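PDB 4YAR: 2-hydroxyethylphosphonate dioxygenase from Streptomyces viridochromogenes, which converts 2-hydroxyethylphosphonate and O2 to hydroxymethylphosphonate and formate with one non-heme ferrous iron per subunit, a step in bialaphos biosynthesis. Local coordinates for residues F238-H244 with A282-D286; I351-E355 with H410-W416. The protein carries 1 engineered substitution. One frame throughout, in Å; residues are numbered along the deposited sequence.

Overall arrangement
The two contacts lie in different parts of the chain, one all-helical and one beside an antiparallel sheet. Contact 1 comes first along the sequence and is complete before contact 2 begins. It lies in the second HTH cro/C1-type region, where it joins the ends of helices 231-241 and 270-283, about 30 Å from the centre of the chain. Contact 2 lies nearer the middle, about 9 Å from that centre, and ties the loop ahead of strand 355-362 to the start of helix 413-420, beside the sheet that holds strands 355-362 and 400-407. Their centres are 28 Å apart and the nearest atoms about 8 Å, so they pack independently, contact 1 between two helix ends and contact 2 between a loop and a helix start.

Contact 1 of 2, residues F238-H244 with A282-D286; sequences FLARRAH and ALGFD
With CG beside the backbone N (chi1 -62°) and the chain extended from CG to NE, R242 reaches across to the carbonyls of L283 and G284, while F285, its chi1 at 68°, turns its ring onto F238. This is helix-end packing within the second HTH cro/C1-type region, a bundle of short helices in which the last turn of helix 231-241 meets the end of helix 270-283. The first of these helices finishes in a Schellman motif with A243 at C-prime, and R242 stands at the turn. Its guanidinium grips three carbonyl oxygens. R242 NE donates to L283 O at 3.1 Å in a bent bond. R242 NH2 donates to G284 O at 3.1 Å, and both donors sit above the carbonyl planes. R242 NH1 turns back to F238 O at 2.9 Å, almost in the guanidinium plane, and F285 CB covers one face of the group.

Beneath this polar layer the contact is apolar. F238 CD2 lies over the F285 ring face, 3.9 Å from F285 CD1, with the ring planes 52° apart. L283 CD1 meets L239 CD2 at 3.5 Å and also rests over the face of the H244 ring. Helix 246-253 adds A249 against both leucines. A water completes the polar layer, accepting from R242 NH2 and donating to G284 O at 2.6 Å.

Contact 2 of 2, residues I351-E355 with H410-W416; sequences IDHAE and HLGYQDW
H353 meets residues 410-416 through both its backbone and its ring, which shows how one loop residue can carry most of a contact. H353 O accepts from L411 N at 2.8 Å, in the carbonyl plane. The chi1 of 72° sets the imidazole between the backbone N and the carbonyl carbon, where H353 ND1 donates to L411 O at 2.8 Å. That oxygen lies in the ring plane, although the bond is bent to 130°. The two bonds pair H353 and L411 reciprocally, just after the cis peptide that precedes L411. W416 approaches the imidazole edge-on: W416 NE1 lies over one face, 3.6 Å from H353 CE1, and the planes stand at 88°, a T-shaped pair. Next in sequence, A354 CB comes to 3.7 Å from both H410 O and L411 O. Within 410-416, H410 ND1 donates to the syn lone pair of D415 OD2 at 2.7 Å, which joins the incoming loop to the first turn of the helix.

The contact lies at the surface, where G412 occupies the N-cap position of helix 413-420 a few residues beyond strand 400-407, and the 351-355 loop leads into strand 355-362, the neighbour of 400-407 in the antiparallel sheet.

Contact 1 of 2, residues F238-H244 with A282-D286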
loop_
_atom_site.group_PDB
_atom_site.type_symbol
_atom_site.label_atom_id
_atom_site.label_comp_id
_atom_site.label_asym_id
_atom_site.label_seq_id
_atom_site.Cartn_x
_atom_site.Cartn_y
_atom_site.Cartn_z
ATOM N N PHE A 238 -21.724 12.290 11.304
ATOM C CA PHE A 238 -22.589 11.115 11.159
ATOM C C PHE A 238 -24.055 11.415 11.537
ATOM O O PHE A 238 -25.012 10.927 10.897
ATOM C CB PHE A 238 -22.157 9.966 11.981
ATOM C CG PHE A 238 -20.840 9.355 11.592
ATOM C CD1 PHE A 238 -20.148 9.707 10.441
ATOM C CD2 PHE A 238 -20.374 8.316 12.337
ATOM C CE1 PHE A 238 -18.948 9.110 10.133
ATOM C CE2 PHE A 238 -19.180 7.695 12.032
ATOM C CZ PHE A 238 -18.509 8.052 10.875
ATOM N N LEU A 239 -24.249 12.217 12.566
ATOM C CA LEU A 239 -25.611 12.485 12.998
ATOM C C LEU A 239 -26.329 13.410 11.997
ATOM O O LEU A 239 -27.483 13.127 11.637
ATOM C CB LEU A 239 -25.620 13.047 14.437
ATOM C CG LEU A 239 -25.058 12.117 15.486
ATOM C CD1 LEU A 239 -25.200 12.801 16.893
ATOM C CD2 LEU A 239 -25.660 10.759 15.445
ATOM N N ALA A 240 -25.672 14.492 11.588
ATOM C CA ALA A 240 -26.178 15.373 10.506
ATOM C C ALA A 240 -26.554 14.643 9.248
ATOM O O ALA A 240 -27.613 14.889 8.623
ATOM C CB ALA A 240 -25.193 16.487 10.227
ATOM N N ARG A 241 -25.737 13.632 8.909
ATOM C CA ARG A 241 -26.027 12.815 7.801
ATOM C C ARG A 241 -27.391 12.178 7.890
ATOM O O ARG A 241 -28.061 12.023 6.877
ATOM C CB ARG A 241 -24.953 11.736 7.601
ATOM C CG ARG A 241 -25.121 10.927 6.348
ATOM C CD ARG A 241 -24.246 11.418 5.255
ATOM N NE ARG A 241 -24.181 10.540 4.069
ATOM C CZ ARG A 241 -24.571 10.901 2.851
ATOM N NH1 ARG A 241 -25.226 12.042 2.668
ATOM N NH2 ARG A 241 -24.401 10.090 1.828
ATOM N N ARG A 242 -27.756 11.747 9.079
ATOM C CA ARG A 242 -28.976 11.061 9.380
ATOM C C ARG A 242 -30.083 11.939 9.910
ATOM O O ARG A 242 -31.064 11.431 10.429
ATOM C CB ARG A 242 -28.693 9.983 10.407
ATOM C CG ARG A 242 -27.698 8.921 9.880
ATOM C CD ARG A 242 -26.986 8.122 10.923
ATOM N NE ARG A 242 -26.235 7.050 10.240
ATOM C CZ ARG A 242 -25.081 7.211 9.608
ATOM N NH1 ARG A 242 -24.467 8.370 9.610
ATOM N NH2 ARG A 242 -24.528 6.168 8.994
ATOM N N ALA A 243 -29.942 13.238 9.742
ATOM C CA ALA A 243 -30.930 14.244 10.188
ATOM C C ALA A 243 -31.242 14.062 11.659
ATOM O O ALA A 243 -32.407 14.133 12.113
ATOM C CB ALA A 243 -32.185 14.169 9.340
ATOM N N HIS A 244 -30.160 13.839 12.380
ATOM C CA HIS A 244 -30.187 13.730 13.858
ATOM C C HIS A 244 -29.344 14.790 14.509
ATOM O O HIS A 244 -28.354 15.278 13.947
ATOM C CB HIS A 244 -29.712 12.335 14.320
ATOM C CG HIS A 244 -30.792 11.320 14.504
ATOM N ND1 HIS A 244 -30.911 10.204 13.700
ATOM C CD2 HIS A 244 -31.751 11.180 15.458
ATOM C CE1 HIS A 244 -31.933 9.469 14.090
ATOM N NE2 HIS A 244 -32.438 10.022 15.172
ATOM N N ALA A 282 -28.140 1.616 16.832
ATOM C CA ALA A 282 -29.445 2.269 16.731
ATOM C C ALA A 282 -29.585 3.115 15.497
ATOM O O ALA A 282 -30.669 3.165 14.931
ATOM C CB ALA A 282 -29.704 3.121 17.947
ATOM N N LEU A 283 -28.520 3.816 15.122
ATOM C CA LEU A 283 -28.502 4.778 13.984
ATOM C C LEU A 283 -27.938 4.284 12.669
ATOM O O LEU A 283 -28.067 4.944 11.603
ATOM C CB LEU A 283 -27.724 6.019 14.411
ATOM C CG LEU A 283 -28.307 6.881 15.549
ATOM C CD1 LEU A 283 -28.201 8.330 15.069
ATOM C CD2 LEU A 283 -29.763 6.638 15.874
ATOM N N GLY A 284 -27.321 3.102 12.704
ATOM C CA GLY A 284 -26.846 2.497 11.468
ATOM C C GLY A 284 -25.443 2.956 11.072
ATOM O O GLY A 284 -25.207 3.265 9.896
ATOM N N PHE A 285 -24.512 3.020 12.015
ATOM C CA PHE A 285 -23.123 3.286 11.698
ATOM C C PHE A 285 -22.162 2.380 12.464
ATOM O O PHE A 285 -22.554 1.727 13.428
ATOM C CB PHE A 285 -22.758 4.801 11.879
ATOM C CG PHE A 285 -22.775 5.288 13.276
ATOM C CD1 PHE A 285 -21.698 5.079 14.122
ATOM C CD2 PHE A 285 -23.837 6.087 13.736
ATOM C CE1 PHE A 285 -21.718 5.553 15.420
ATOM C CE2 PHE A 285 -23.832 6.567 15.024
ATOM C CZ PHE A 285 -22.805 6.298 15.866
ATOM N N ASP A 286 -20.914 2.360 12.013
ATOM C CA ASP A 286 -19.861 1.531 12.623
ATOM C C ASP A 286 -19.055 2.352 13.635
ATOM O O ASP A 286 -18.331 3.289 13.305
ATOM C CB ASP A 286 -18.975 1.010 11.514
ATOM C CG ASP A 286 -17.940 0.006 12.011
ATOM O OD1 ASP A 286 -17.623 -0.132 13.223
ATOM O OD2 ASP A 286 -17.455 -0.713 11.134
HETATM O O HOH W 1 -26.692 4.253 8.034
#

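Contact 2 of 2, residues I351-E355 with H410-W416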
loop_
_atom_site.group_PDB
_atom_site.type_symbol
_atom_site.label_atom_id
_atom_site.label_comp_id
_atom_site.label_asym_id
_atom_site.label_seq_id
_atom_site.Cartn_x
_atom_site.Cartn_y
_atom_site.Cartn_z
ATOM N N ILE A 351 2.214 -17.093 2.493
ATOM C CA ILE A 351 0.914 -16.742 1.901
ATOM C C ILE A 351 0.679 -15.383 2.630
ATOM O O ILE A 351 0.695 -15.286 3.850
ATOM C CB ILE A 351 -0.232 -17.782 2.067
ATOM C CG1 ILE A 351 0.245 -19.248 1.880
ATOM C CG2 ILE A 351 -1.299 -17.593 0.989
ATOM C CD1 ILE A 351 -0.845 -20.347 1.966
ATOM N N ASP A 352 0.599 -14.298 1.882
ATOM C CA ASP A 352 0.348 -13.022 2.492
ATOM C C ASP A 352 -1.002 -12.498 2.015
ATOM O O ASP A 352 -1.397 -12.771 0.927
ATOM C CB ASP A 352 1.396 -11.974 2.038
ATOM C CG ASP A 352 2.639 -11.943 2.910
ATOM O OD1 ASP A 352 3.405 -12.885 2.735
ATOM O OD2 ASP A 352 2.935 -10.880 3.592
ATOM N N HIS A 353 -1.641 -11.653 2.802
ATOM C CA HIS A 353 -2.974 -11.128 2.383
ATOM C C HIS A 353 -3.014 -9.930 1.397
ATOM O O HIS A 353 -4.088 -9.358 1.120
ATOM C CB HIS A 353 -3.815 -10.870 3.594
ATOM C CG HIS A 353 -3.386 -9.695 4.402
ATOM N ND1 HIS A 353 -3.645 -8.402 4.001
ATOM C CD2 HIS A 353 -2.817 -9.610 5.633
ATOM C CE1 HIS A 353 -3.212 -7.573 4.926
ATOM N NE2 HIS A 353 -2.758 -8.271 5.943
ATOM N N ALA A 354 -1.831 -9.525 0.935
ATOM C CA ALA A 354 -1.683 -8.567 -0.104
ATOM C C ALA A 354 -0.320 -8.801 -0.828
ATOM O O ALA A 354 0.278 -9.822 -0.677
ATOM C CB ALA A 354 -1.798 -7.162 0.490
ATOM N N GLU A 355 0.134 -7.826 -1.608
ATOM C CA GLU A 355 1.314 -7.951 -2.453
ATOM C C GLU A 355 2.622 -7.927 -1.655
ATOM O O GLU A 355 2.759 -7.307 -0.594
ATOM C CB GLU A 355 1.349 -6.832 -3.487
ATOM C CG GLU A 355 0.158 -6.758 -4.426
ATOM C CD GLU A 355 0.258 -5.634 -5.451
ATOM O OE1 GLU A 355 1.337 -5.067 -5.686
ATOM O OE2 GLU A 355 -0.776 -5.383 -6.069
ATOM N N HIS A 410 -5.507 -4.252 -1.510
ATOM C CA HIS A 410 -6.373 -5.410 -1.385
ATOM C C HIS A 410 -5.524 -6.680 -1.078
ATOM O O HIS A 410 -4.621 -6.977 -1.843
ATOM C CB HIS A 410 -7.130 -5.588 -2.703
ATOM C CG HIS A 410 -7.903 -4.362 -3.095
ATOM N ND1 HIS A 410 -8.918 -3.844 -2.321
ATOM C CD2 HIS A 410 -7.817 -3.565 -4.190
ATOM C CE1 HIS A 410 -9.386 -2.752 -2.899
ATOM N NE2 HIS A 410 -8.740 -2.567 -4.036
ATOM N N LEU A 411 -5.746 -7.335 0.049
ATOM C CA LEU A 411 -6.652 -6.871 1.121
ATOM C C LEU A 411 -5.877 -5.938 2.020
ATOM O O LEU A 411 -4.826 -6.308 2.524
ATOM C CB LEU A 411 -7.152 -8.012 1.982
ATOM C CG LEU A 411 -8.016 -9.084 1.366
ATOM C CD1 LEU A 411 -8.419 -10.132 2.401
ATOM C CD2 LEU A 411 -9.249 -8.458 0.818
ATOM N N GLY A 412 -6.345 -4.704 2.163
ATOM C CA GLY A 412 -5.709 -3.743 3.009
ATOM C C GLY A 412 -6.559 -3.540 4.239
ATOM O O GLY A 412 -7.654 -4.185 4.346
ATOM N N TYR A 413 -6.108 -2.656 5.142
ATOM C CA TYR A 413 -6.767 -2.593 6.465
ATOM C C TYR A 413 -8.224 -2.058 6.341
ATOM O O TYR A 413 -9.076 -2.522 7.051
ATOM C CB TYR A 413 -5.973 -1.918 7.581
ATOM C CG TYR A 413 -6.055 -0.403 7.569
ATOM C CD1 TYR A 413 -5.595 0.331 6.486
ATOM C CD2 TYR A 413 -6.602 0.283 8.581
ATOM C CE1 TYR A 413 -5.660 1.717 6.465
ATOM C CE2 TYR A 413 -6.654 1.682 8.583
ATOM C CZ TYR A 413 -6.211 2.406 7.525
ATOM O OH TYR A 413 -6.293 3.823 7.542
ATOM N N GLN A 414 -8.484 -1.211 5.358
ATOM C CA GLN A 414 -9.858 -0.715 5.095
ATOM C C GLN A 414 -10.781 -1.822 4.527
ATOM O O GLN A 414 -11.985 -1.867 4.857
ATOM C CB GLN A 414 -9.764 0.442 4.124
ATOM C CG GLN A 414 -9.198 1.671 4.736
ATOM C CD GLN A 414 -8.760 2.660 3.665
ATOM O OE1 GLN A 414 -7.846 2.360 2.845
ATOM N NE2 GLN A 414 -9.369 3.868 3.675
ATOM N N ASP A 415 -10.254 -2.767 3.701
ATOM C CA ASP A 415 -11.029 -3.973 3.262
ATOM C C ASP A 415 -11.352 -4.824 4.492
ATOM O O ASP A 415 -12.484 -5.350 4.653
ATOM C CB ASP A 415 -10.225 -4.894 2.300
ATOM C CG ASP A 415 -10.222 -4.432 0.874
ATOM O OD1 ASP A 415 -11.044 -3.583 0.456
ATOM O OD2 ASP A 415 -9.405 -4.920 0.064
ATOM N N TRP A 416 -10.398 -4.941 5.403
ATOM C CA TRP A 416 -10.661 -5.721 6.616
ATOM C C TRP A 416 -11.805 -5.186 7.412
ATOM O O TRP A 416 -12.676 -5.956 7.928
ATOM C CB TRP A 416 -9.407 -5.936 7.473
ATOM C CG TRP A 416 -8.470 -6.931 6.915
ATOM C CD1 TRP A 416 -7.217 -6.705 6.423
ATOM C CD2 TRP A 416 -8.717 -8.336 6.734
ATOM N NE1 TRP A 416 -6.662 -7.882 5.964
ATOM C CE2 TRP A 416 -7.560 -8.897 6.133
ATOM C CE3 TRP A 416 -9.798 -9.178 7.038
ATOM C CZ2 TRP A 416 -7.456 -10.260 5.843
ATOM C CZ3 TRP A 416 -9.697 -10.557 6.726
ATOM C CH2 TRP A 416 -8.539 -11.060 6.124
#